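Local coordinates for WbmS, polysaccharide deacetylase involved in O-antigen biosynthesis (Bordetella bronchiseptica, PDB 3HFT), which probably removes acetyl groups from a polysaccharide during O-antigen biosynthesis, as a putative deacetylase that holds a zinc ion, at residues A[20-24]-A[65-69]; A[38-44]-A[202-208]; A[150-154]-A[175-181]. All blocks are in the same frame, centred on the assembly; numbering follows the deposited sequence.

From the N terminus, the chain first lays down loop 20-24 and then strand 39-44, the first strand of the parallel sheet. Contact 1 closes when 65-69, the start of the next strand, returns to the loop, so it crosses contact 2, which opens at 38-44 and closes only at 202-208. Inside that long excursion lies contact 3, where the connection 150-154 meets 175-181, a short edge strand running into a helix. Strand 203-207 then enters between 177-178 and 39-44. Contacts 1 and 3 do not touch, but both adjoin contact 2. Together the three follow the sheet from the N-terminal loop across its middle to the 177-178 edge.

Contact 1: residues A[20-24]-A[65-69]. With EDO (1,2-ethanediol), chain H.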
loop_
_atom_site.group_PDB
_atom_site.type_symbol
_atom_site.label_atom_id
_atom_site.label_comp_id
_atom_site.label_asym_id
_atom_site.label_seq_id
_atom_site.Cartn_x
_atom_site.Cartn_y
_atom_site.Cartn_z
ATOM N N LYS A 20 -18.986 10.844 16.336
ATOM C CA LYS A 20 -18.613 10.250 15.073
ATOM C C LYS A 20 -17.127 10.388 14.758
ATOM O O LYS A 20 -16.558 9.548 14.083
ATOM C CB LYS A 20 -19.442 10.863 13.950
ATOM C CG LYS A 20 -19.994 9.814 13.021
ATOM C CD LYS A 20 -20.729 10.454 11.881
ATOM C CE LYS A 20 -21.807 9.546 11.355
ATOM N NZ LYS A 20 -22.980 9.608 12.247
ATOM N N PHE A 21 -16.517 11.471 15.222
ATOM C CA PHE A 21 -15.151 11.823 14.874
ATOM C C PHE A 21 -14.183 11.287 15.920
ATOM O O PHE A 21 -14.398 11.452 17.138
ATOM C CB PHE A 21 -14.988 13.330 14.749
ATOM C CG PHE A 21 -15.728 13.933 13.584
ATOM C CD1 PHE A 21 -15.171 13.944 12.316
ATOM C CD2 PHE A 21 -16.983 14.500 13.753
ATOM C CE1 PHE A 21 -15.843 14.509 11.248
ATOM C CE2 PHE A 21 -17.660 15.076 12.680
ATOM C CZ PHE A 21 -17.089 15.085 11.423
ATOM N N ALA A 22 -13.107 10.675 15.453
ATOM C CA ALA A 22 -12.145 10.083 16.351
ATOM C C ALA A 22 -10.709 10.355 15.895
ATOM O O ALA A 22 -10.472 10.896 14.816
ATOM C CB ALA A 22 -12.420 8.577 16.448
ATOM N N ARG A 23 -9.769 10.028 16.781
ATOM C CA ARG A 23 -8.352 10.077 16.498
ATOM C C ARG A 23 -7.876 8.708 16.012
ATOM O O ARG A 23 -8.436 7.682 16.386
ATOM C CB ARG A 23 -7.607 10.426 17.776
ATOM C CG ARG A 23 -8.063 11.745 18.363
ATOM C CD ARG A 23 -7.498 11.915 19.735
ATOM N NE ARG A 23 -7.994 10.893 20.627
ATOM C CZ ARG A 23 -8.727 11.098 21.709
ATOM N NH1 ARG A 23 -9.071 12.313 22.102
ATOM N NH2 ARG A 23 -9.098 10.060 22.424
ATOM N N ILE A 24 -6.832 8.674 15.196
ATOM C CA ILE A 24 -6.316 7.371 14.744
ATOM C C ILE A 24 -5.981 6.457 15.937
ATOM O O ILE A 24 -6.312 5.268 15.913
ATOM C CB ILE A 24 -5.094 7.541 13.768
ATOM C CG1 ILE A 24 -5.522 8.243 12.458
ATOM C CG2 ILE A 24 -4.378 6.199 13.500
ATOM C CD1 ILE A 24 -6.353 7.366 11.463
ATOM N N VAL A 65 -14.196 18.944 17.179
ATOM C CA VAL A 65 -14.053 17.502 16.896
ATOM C C VAL A 65 -12.592 17.024 17.031
ATOM O O VAL A 65 -11.646 17.834 17.040
ATOM C CB VAL A 65 -14.560 17.167 15.442
ATOM C CG1 VAL A 65 -15.981 17.681 15.234
ATOM C CG2 VAL A 65 -13.640 17.782 14.345
ATOM N N CYS A 66 -12.434 15.709 17.142
ATOM C CA CYS A 66 -11.130 15.045 17.139
ATOM C C CYS A 66 -10.484 15.132 15.766
ATOM O O CYS A 66 -11.168 15.252 14.751
ATOM C CB CYS A 66 -11.278 13.550 17.461
ATOM S SG CYS A 66 -11.634 13.191 19.175
ATOM N N ALA A 67 -9.156 15.038 15.736
ATOM C CA ALA A 67 -8.423 15.008 14.488
ATOM C C ALA A 67 -6.993 14.535 14.747
ATOM O O ALA A 67 -6.504 14.602 15.875
ATOM C CB ALA A 67 -8.456 16.390 13.779
ATOM N N THR A 68 -6.350 14.009 13.712
ATOM C CA THR A 68 -4.968 13.546 13.810
ATOM C C THR A 68 -4.133 14.350 12.813
ATOM O O THR A 68 -4.560 14.559 11.690
ATOM C CB THR A 68 -4.881 12.074 13.496
ATOM O OG1 THR A 68 -5.812 11.369 14.330
ATOM C CG2 THR A 68 -3.464 11.563 13.723
ATOM N N TRP A 69 -2.940 14.776 13.229
ATOM C CA TRP A 69 -2.120 15.726 12.448
ATOM C C TRP A 69 -0.771 15.109 12.230
ATOM O O TRP A 69 -0.096 14.748 13.208
ATOM C CB TRP A 69 -1.950 17.058 13.231
ATOM C CG TRP A 69 -3.276 17.701 13.578
ATOM C CD1 TRP A 69 -4.127 17.307 14.555
ATOM C CD2 TRP A 69 -3.926 18.783 12.898
ATOM N NE1 TRP A 69 -5.233 18.100 14.577
ATOM C CE2 TRP A 69 -5.145 19.012 13.561
ATOM C CE3 TRP A 69 -3.566 19.620 11.842
ATOM C CZ2 TRP A 69 -6.048 19.993 13.156
ATOM C CZ3 TRP A 69 -4.464 20.604 11.431
ATOM C CH2 TRP A 69 -5.686 20.792 12.108
HETATM C C1 EDO H . -17.726 13.843 17.005
HETATM O O1 EDO H . -17.096 13.157 18.079
HETATM C C2 EDO H . -19.098 14.421 17.314
HETATM O O2 EDO H . -20.010 13.974 16.280
HETATM O O HOH W 1 -14.706 14.260 18.258
HETATM O O HOH W 2 -8.287 11.347 13.157
HETATM O O HOH W 3 -11.654 12.949 13.294
#
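Thr68 and Ile24 form the one direct hydrogen bond between residues 20-24 and 65-69. The backbone N of Ile24 gives its proton to Thr68 OG1 at 3.0 Å, almost straight at 171°. With OG1 beside its backbone N (chi1 -53°), the threonine turns its hydroxyl to the loop. The same oxygen donates to a water 2.7 Å from Thr68 OG1, which passes a bond on to Ala22 O; threonine suits the place because its hydroxyl can accept and donate at once. Ile24 CG1 meets the threonine side chain at about a right angle, 3.7 Å from Thr68 OG1.

The other tightly packed end is apolar. Phe21 CD2 lies 3.6 Å from Val65 CG1, while Val65 CG2 sits over a face of the ring, a compact branched partner for a flat buried group. Between the two ends, Cys66 CB fits against the backbone, 3.6 Å from Ala22 C, and the aliphatic part of Arg23 runs past it with CG 3.8 Å from Cys66 CB. The polar end of Arg23 turns aside to a salt bridge with Asp26.

The looser side is bridged by bound water and an ethanediol, probably from the crystallisation liquor. A water bonds both Phe21 O and Cys66 N, with 2.9 Å to Cys66 N, bridging the two backbones, and it bonds the ethanediol, which lies at the edge of the Phe21 ring. The two backbones, running 17° apart, are therefore linked largely through water.

Phe21 also packs on Leu252 of helix 245-256 and on Ile39 and Leu41 of strand 39-44. Lys20 and Ala22 share backbone bonds with Ile39, whereas Thr68 has a backbone bond with Leu41, and Ala67 with Leu86 and Glu88. The loop thus joins the beginnings of strands 39-44 and 67-71 beside the C-terminal helix.

Contact 2: residues A[38-44]-A[202-208]; sequences RIFLTFD and INVLDFH. With EDO (1,2-ethanediol), chain F.
Two neighbouring strands of the central parallel sheet, 39-44 and 203-207, pair here in register from Ile39 with Asn203 to Phe43 with Phe207, and their C-terminal ends lead to the zinc site. Phe40 N bonds Asn203 O at 2.8 Å, Leu205 N bonds Phe40 O at 3.0 Å, and Thr42, Phe207 and Asp44 continue the ladder. At its start Arg38 O takes two protons, from the backbone N of Asn203 and from Asn203 ND2 at 3.1 Å, the latter from above the carbonyl plane. Asparagine suits this position because its OD1 meanwhile accepts from Gln198 N.

Leu205 O is also gripped twice, by Thr42 N and by Thr42 OG1 at 2.7 Å. The hydroxyl sits between the backbone N and carbonyl carbon (chi1 70°), which brings it back over the partner strand and sets Thr42 CG2 against Val204 CG1 at 3.6 Å.

On the other face, beyond Asn203, lie the apolar side chains of Ile39, Leu41, Phe43, Leu205 and Phe207. Phe43 and Phe207 lie side by side, with Phe43 CE1 3.6 Å from Phe207 CB; their planes are only 27° apart, but the rings barely overlap. Leu41 CD2 reaches Phe207 CE1, and helix 245-256 covers this layer.

At the C-terminal end of the pair the side chains of Asp44 and Asp206 cross at about a right angle, their carboxylate planes 70° apart and Asp44 OD2 2.5 Å from Asp206 OD2. Arg125 bonds Thr42 OG1 and forms a salt bridge with Asp44. His208 NE2 donates to O2 of an ethanediol at 2.6 Å, and His208 ND1 bonds Asp179. Asp46, just beyond, binds zinc with His92 and His127. Acidic side chains and a metal gathered at the C-terminal ends of parallel strands are characteristic of the polysaccharide deacetylase fold.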
loop_
_atom_site.group_PDB
_atom_site.type_symbol
_atom_site.label_atom_id
_atom_site.label_comp_id
_atom_site.label_asym_id
_atom_site.label_seq_id
_atom_site.Cartn_x
_atom_site.Cartn_y
_atom_site.Cartn_z
ATOM N N ARG A 38 -17.211 5.337 11.840
ATOM C CA ARG A 38 -16.666 6.555 12.393
ATOM C C ARG A 38 -15.822 7.247 11.359
ATOM O O ARG A 38 -15.404 6.635 10.366
ATOM C CB ARG A 38 -15.848 6.254 13.652
ATOM C CG ARG A 38 -16.662 5.536 14.714
ATOM C CD ARG A 38 -15.864 5.341 15.967
ATOM N NE ARG A 38 -15.945 6.491 16.850
ATOM C CZ ARG A 38 -15.175 6.695 17.927
ATOM N NH1 ARG A 38 -14.213 5.819 18.283
ATOM N NH2 ARG A 38 -15.371 7.799 18.660
ATOM N N ILE A 39 -15.579 8.522 11.617
ATOM C CA ILE A 39 -14.829 9.385 10.722
ATOM C C ILE A 39 -13.538 9.799 11.415
ATOM O O ILE A 39 -13.543 10.212 12.589
ATOM C CB ILE A 39 -15.640 10.620 10.343
ATOM C CG1 ILE A 39 -16.960 10.199 9.649
ATOM C CG2 ILE A 39 -14.787 11.544 9.485
ATOM C CD1 ILE A 39 -17.994 11.324 9.488
ATOM N N PHE A 40 -12.435 9.624 10.706
ATOM C CA PHE A 40 -11.109 10.016 11.195
ATOM C C PHE A 40 -10.519 11.088 10.277
ATOM O O PHE A 40 -10.046 10.795 9.169
ATOM C CB PHE A 40 -10.181 8.801 11.232
ATOM C CG PHE A 40 -10.648 7.704 12.151
ATOM C CD1 PHE A 40 -11.668 6.869 11.785
ATOM C CD2 PHE A 40 -10.087 7.548 13.408
ATOM C CE1 PHE A 40 -12.123 5.874 12.635
ATOM C CE2 PHE A 40 -10.520 6.537 14.253
ATOM C CZ PHE A 40 -11.550 5.711 13.863
ATOM N N LEU A 41 -10.614 12.352 10.696
ATOM C CA LEU A 41 -10.046 13.447 9.917
ATOM C C LEU A 41 -8.553 13.468 10.188
ATOM O O LEU A 41 -8.110 13.471 11.367
ATOM C CB LEU A 41 -10.671 14.784 10.321
ATOM C CG LEU A 41 -12.170 14.980 10.064
ATOM C CD1 LEU A 41 -12.659 16.312 10.684
ATOM C CD2 LEU A 41 -12.460 14.928 8.585
ATOM N N THR A 42 -7.773 13.443 9.121
ATOM C CA THR A 42 -6.329 13.454 9.225
ATOM C C THR A 42 -5.776 14.588 8.357
ATOM O O THR A 42 -6.316 14.896 7.293
ATOM C CB THR A 42 -5.689 12.079 8.856
ATOM O OG1 THR A 42 -5.813 11.836 7.452
ATOM C CG2 THR A 42 -6.314 10.917 9.673
ATOM N N PHE A 43 -4.696 15.193 8.841
ATOM C CA PHE A 43 -4.074 16.323 8.195
ATOM C C PHE A 43 -2.592 16.098 7.994
ATOM O O PHE A 43 -1.860 15.946 8.940
ATOM C CB PHE A 43 -4.332 17.564 9.050
ATOM C CG PHE A 43 -5.796 17.893 9.156
ATOM C CD1 PHE A 43 -6.399 18.701 8.207
ATOM C CD2 PHE A 43 -6.562 17.356 10.170
ATOM C CE1 PHE A 43 -7.753 18.944 8.253
ATOM C CE2 PHE A 43 -7.913 17.595 10.243
ATOM C CZ PHE A 43 -8.514 18.380 9.283
ATOM N N ASP A 44 -2.179 16.029 6.738
ATOM C CA ASP A 44 -0.786 15.954 6.341
ATOM C C ASP A 44 -0.320 17.427 6.192
ATOM O O ASP A 44 -0.748 18.157 5.272
ATOM C CB ASP A 44 -0.634 15.250 5.004
ATOM C CG ASP A 44 -0.919 13.750 5.084
ATOM O OD1 ASP A 44 -1.069 13.206 6.195
ATOM O OD2 ASP A 44 -0.973 13.120 4.007
ATOM N N ILE A 202 -14.380 1.722 8.093
ATOM C CA ILE A 202 -13.631 2.828 8.637
ATOM C C ILE A 202 -13.519 3.946 7.615
ATOM O O ILE A 202 -13.273 3.686 6.443
ATOM C CB ILE A 202 -12.232 2.355 9.145
ATOM C CG1 ILE A 202 -11.626 3.440 10.034
ATOM C CG2 ILE A 202 -11.303 1.952 7.981
ATOM C CD1 ILE A 202 -10.303 3.036 10.620
ATOM N N ASN A 203 -13.700 5.207 8.042
ATOM C CA ASN A 203 -13.683 6.361 7.137
ATOM C C ASN A 203 -12.584 7.365 7.473
ATOM O O ASN A 203 -12.771 8.246 8.333
ATOM C CB ASN A 203 -15.033 7.074 7.220
ATOM C CG ASN A 203 -16.196 6.170 6.863
ATOM O OD1 ASN A 203 -16.576 6.081 5.678
ATOM N ND2 ASN A 203 -16.830 5.562 7.881
ATOM N N VAL A 204 -11.417 7.201 6.860
ATOM C CA VAL A 204 -10.287 8.078 7.111
ATOM C C VAL A 204 -10.144 9.004 5.897
ATOM O O VAL A 204 -10.135 8.544 4.732
ATOM C CB VAL A 204 -8.980 7.287 7.386
ATOM C CG1 VAL A 204 -7.847 8.248 7.775
ATOM C CG2 VAL A 204 -9.187 6.201 8.451
ATOM N N LEU A 205 -10.091 10.312 6.167
ATOM C CA LEU A 205 -9.924 11.310 5.108
ATOM C C LEU A 205 -8.643 12.070 5.386
ATOM O O LEU A 205 -8.281 12.276 6.555
ATOM C CB LEU A 205 -11.121 12.271 5.051
ATOM C CG LEU A 205 -12.489 11.677 4.700
ATOM C CD1 LEU A 205 -13.245 11.204 5.967
ATOM C CD2 LEU A 205 -13.360 12.674 3.970
ATOM N N ASP A 206 -7.953 12.471 4.321
ATOM C CA ASP A 206 -6.702 13.202 4.414
ATOM C C ASP A 206 -6.819 14.575 3.745
ATOM O O ASP A 206 -7.086 14.669 2.534
ATOM C CB ASP A 206 -5.605 12.404 3.733
ATOM C CG ASP A 206 -4.216 13.024 3.869
ATOM O OD1 ASP A 206 -4.035 13.983 4.656
ATOM O OD2 ASP A 206 -3.293 12.467 3.206
ATOM N N PHE A 207 -6.598 15.625 4.538
ATOM C CA PHE A 207 -6.594 17.016 4.043
ATOM C C PHE A 207 -5.219 17.658 4.239
ATOM O O PHE A 207 -4.515 17.339 5.176
ATOM C CB PHE A 207 -7.594 17.871 4.804
ATOM C CG PHE A 207 -9.042 17.525 4.553
ATOM C CD1 PHE A 207 -9.684 16.562 5.302
ATOM C CD2 PHE A 207 -9.773 18.217 3.587
ATOM C CE1 PHE A 207 -11.047 16.284 5.078
ATOM C CE2 PHE A 207 -11.110 17.931 3.348
ATOM C CZ PHE A 207 -11.740 16.952 4.091
ATOM N N HIS A 208 -4.884 18.590 3.365
ATOM C CA HIS A 208 -3.685 19.422 3.496
ATOM C C HIS A 208 -4.112 20.853 3.825
ATOM O O HIS A 208 -4.994 21.400 3.171
ATOM C CB HIS A 208 -2.869 19.423 2.207
ATOM C CG HIS A 208 -2.414 18.061 1.800
ATOM N ND1 HIS A 208 -3.213 17.200 1.069
ATOM C CD2 HIS A 208 -1.279 17.385 2.076
ATOM C CE1 HIS A 208 -2.567 16.057 0.895
ATOM N NE2 HIS A 208 -1.396 16.137 1.507
HETATM C C1 EDO F . 0.821 11.978 0.937
HETATM O O1 EDO F . 1.977 12.726 0.502
HETATM C C2 EDO F . -0.297 12.978 1.234
HETATM O O2 EDO F . 0.191 14.126 1.992
#

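Contact 3: residues A[150-154]-A[175-181]; sequences ILVPW and YLWEDDV. With EDO (1,2-ethanediol), chain D.
Leu151 lies across one face of the Tyr175 ring, its CG 4.0 Å from the ring centroid and 17° off the normal, a CH-pi contact displaced toward the rim. Tyr175 N bonds Ile150 O, and Val152 N bonds Tyr175 O at 2.9 Å, two bonds that flank Leu151 and make a single beta bridge between Leu151 and Tyr175.

Followed outward, Tyr175 CB lies against the backbone O of Val204 in the neighbouring strand. CG stands between the backbone N and the carbonyl carbon (chi1 72°), folding the ring back over residues 150-151. CD1 comes 3.4 Å from Ile150 O, CE1 meets Leu151 CB, and CD2 comes to Leu151 CG. CE2 lies 3.7 Å and CZ 3.8 Å from Leu151 CD1. At the tip, OH donates to Glu178 OE1 at 2.7 Å, an oxygen in the ring plane. Tyrosine suits the place by pairing an apolar ring with a polar end. Leu151 CD1 continues to Val181 CG2.

Farther along, Trp154 N bonds Leu176 O on a lone pair in the carbonyl plane, and Trp154 CD1 lies 3.9 Å from Trp177 CD1; the two side chains lie side by side, pointing the same way, with their five-membered rings oblique at 36°. Trp177 NE1 bonds Tyr195 OH. Ile150 packs on Ile150 of the second subunit, at the dimer interface.

Chemically, the tyrosine joins an apolar surface, Leu151, to an acidic neighbourhood. Its ring makes a cation-pi contact with Arg125, and its hydroxyl bond probably steadies Glu178 OE1. The proton given to Glu178 OE1 would tend to offset part of the negative charge shared with Asp206, whose OD2 is close by.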
loop_
_atom_site.group_PDB
_atom_site.type_symbol
_atom_site.label_atom_id
_atom_site.label_comp_id
_atom_site.label_asym_id
_atom_site.label_seq_id
_atom_site.Cartn_x
_atom_site.Cartn_y
_atom_site.Cartn_z
ATOM N N ILE A 150 -1.833 3.189 3.358
ATOM C CA ILE A 150 -2.643 2.531 2.304
ATOM C C ILE A 150 -3.865 3.385 1.963
ATOM O O ILE A 150 -4.719 3.645 2.836
ATOM C CB ILE A 150 -3.177 1.148 2.750
ATOM C CG1 ILE A 150 -2.032 0.146 3.018
ATOM C CG2 ILE A 150 -4.117 0.526 1.648
ATOM C CD1 ILE A 150 -1.346 -0.315 1.818
ATOM N N LEU A 151 -3.958 3.799 0.704
ATOM C CA LEU A 151 -5.086 4.547 0.226
ATOM C C LEU A 151 -5.897 3.652 -0.688
ATOM O O LEU A 151 -5.451 3.277 -1.748
ATOM C CB LEU A 151 -4.635 5.805 -0.513
ATOM C CG LEU A 151 -5.664 6.916 -0.816
ATOM C CD1 LEU A 151 -4.932 8.160 -1.382
ATOM C CD2 LEU A 151 -6.825 6.527 -1.749
ATOM N N VAL A 152 -7.103 3.277 -0.251
ATOM C CA VAL A 152 -8.026 2.555 -1.097
ATOM C C VAL A 152 -9.196 3.502 -1.365
ATOM O O VAL A 152 -9.936 3.852 -0.461
ATOM C CB VAL A 152 -8.554 1.263 -0.407
ATOM C CG1 VAL A 152 -9.550 0.574 -1.334
ATOM C CG2 VAL A 152 -7.372 0.332 -0.016
ATOM N N PRO A 153 -9.373 3.928 -2.611
ATOM C CA PRO A 153 -10.408 4.919 -2.902
ATOM C C PRO A 153 -11.812 4.520 -2.491
ATOM O O PRO A 153 -12.218 3.366 -2.644
ATOM C CB PRO A 153 -10.333 5.079 -4.426
ATOM C CG PRO A 153 -8.960 4.621 -4.792
ATOM C CD PRO A 153 -8.588 3.556 -3.800
ATOM N N TRP A 154 -12.552 5.481 -1.966
ATOM C CA TRP A 154 -13.935 5.278 -1.558
ATOM C C TRP A 154 -14.825 4.683 -2.637
ATOM O O TRP A 154 -15.861 4.075 -2.318
ATOM C CB TRP A 154 -14.554 6.623 -1.097
ATOM C CG TRP A 154 -14.736 7.573 -2.176
ATOM C CD1 TRP A 154 -13.851 8.525 -2.594
ATOM C CD2 TRP A 154 -15.859 7.666 -3.048
ATOM N NE1 TRP A 154 -14.368 9.207 -3.664
ATOM C CE2 TRP A 154 -15.589 8.683 -3.972
ATOM C CE3 TRP A 154 -17.067 6.968 -3.152
ATOM C CZ2 TRP A 154 -16.469 9.026 -4.968
ATOM C CZ3 TRP A 154 -17.943 7.333 -4.124
ATOM C CH2 TRP A 154 -17.642 8.347 -5.028
ATOM N N TYR A 175 -7.108 4.499 4.148
ATOM C CA TYR A 175 -7.900 5.709 4.022
ATOM C C TYR A 175 -8.455 5.843 2.634
ATOM O O TYR A 175 -7.944 5.235 1.687
ATOM C CB TYR A 175 -7.143 6.953 4.467
ATOM C CG TYR A 175 -6.024 7.503 3.618
ATOM C CD1 TYR A 175 -4.750 6.941 3.642
ATOM C CD2 TYR A 175 -6.207 8.646 2.898
ATOM C CE1 TYR A 175 -3.708 7.491 2.926
ATOM C CE2 TYR A 175 -5.161 9.231 2.197
ATOM C CZ TYR A 175 -3.915 8.650 2.215
ATOM O OH TYR A 175 -2.860 9.250 1.556
ATOM N N LEU A 176 -9.591 6.537 2.551
ATOM C CA LEU A 176 -10.425 6.448 1.356
ATOM C C LEU A 176 -10.704 7.746 0.569
ATOM O O LEU A 176 -11.323 7.718 -0.496
ATOM C CB LEU A 176 -11.759 5.769 1.741
ATOM C CG LEU A 176 -12.642 6.287 2.897
ATOM C CD1 LEU A 176 -13.001 7.786 2.786
ATOM C CD2 LEU A 176 -13.910 5.403 3.045
ATOM N N TRP A 177 -10.216 8.864 1.079
ATOM C CA TRP A 177 -10.420 10.169 0.453
ATOM C C TRP A 177 -9.277 11.102 0.822
ATOM O O TRP A 177 -8.772 11.074 1.967
ATOM C CB TRP A 177 -11.768 10.757 0.886
ATOM C CG TRP A 177 -12.219 11.959 0.048
ATOM C CD1 TRP A 177 -13.148 11.947 -0.954
ATOM C CD2 TRP A 177 -11.857 13.336 0.237
ATOM N NE1 TRP A 177 -13.329 13.217 -1.453
ATOM C CE2 TRP A 177 -12.551 14.088 -0.740
ATOM C CE3 TRP A 177 -10.952 13.997 1.074
ATOM C CZ2 TRP A 177 -12.401 15.486 -0.873
ATOM C CZ3 TRP A 177 -10.811 15.382 0.949
ATOM C CH2 TRP A 177 -11.518 16.101 -0.028
ATOM N N GLU A 178 -8.838 11.900 -0.158
ATOM C CA GLU A 178 -7.760 12.879 0.027
ATOM C C GLU A 178 -8.044 14.040 -0.927
ATOM O O GLU A 178 -8.514 13.839 -2.072
ATOM C CB GLU A 178 -6.387 12.251 -0.204
ATOM C CG GLU A 178 -5.198 13.205 -0.109
ATOM C CD GLU A 178 -3.870 12.510 -0.280
ATOM O OE1 GLU A 178 -3.747 11.331 0.152
ATOM O OE2 GLU A 178 -2.945 13.140 -0.853
ATOM N N ASP A 179 -7.781 15.244 -0.454
ATOM C CA ASP A 179 -8.117 16.453 -1.225
ATOM C C ASP A 179 -7.438 16.547 -2.569
ATOM O O ASP A 179 -8.126 16.759 -3.599
ATOM C CB ASP A 179 -8.027 17.775 -0.400
ATOM C CG ASP A 179 -6.696 17.977 0.331
ATOM O OD1 ASP A 179 -5.720 17.282 0.037
ATOM O OD2 ASP A 179 -6.638 18.868 1.216
ATOM N N ASP A 180 -6.119 16.431 -2.613
ATOM C CA ASP A 180 -5.433 16.501 -3.898
ATOM C C ASP A 180 -5.763 15.302 -4.791
ATOM O O ASP A 180 -5.901 15.448 -6.012
ATOM C CB ASP A 180 -3.923 16.747 -3.757
ATOM C CG ASP A 180 -3.231 15.772 -2.845
ATOM O OD1 ASP A 180 -3.878 14.925 -2.206
ATOM O OD2 ASP A 180 -2.004 15.896 -2.715
ATOM N N VAL A 181 -5.990 14.138 -4.183
ATOM C CA VAL A 181 -6.431 12.944 -4.933
ATOM C C VAL A 181 -7.836 13.116 -5.529
ATOM O O VAL A 181 -8.123 12.631 -6.641
ATOM C CB VAL A 181 -6.316 11.667 -4.059
ATOM C CG1 VAL A 181 -6.873 10.455 -4.777
ATOM C CG2 VAL A 181 -4.844 11.431 -3.720
HETATM C C1 EDO D . 0.060 18.849 -2.564
HETATM O O1 EDO D . -1.214 18.575 -3.152
HETATM C C2 EDO D . -0.115 19.176 -1.078
HETATM O O2 EDO D . 1.095 18.915 -0.346
#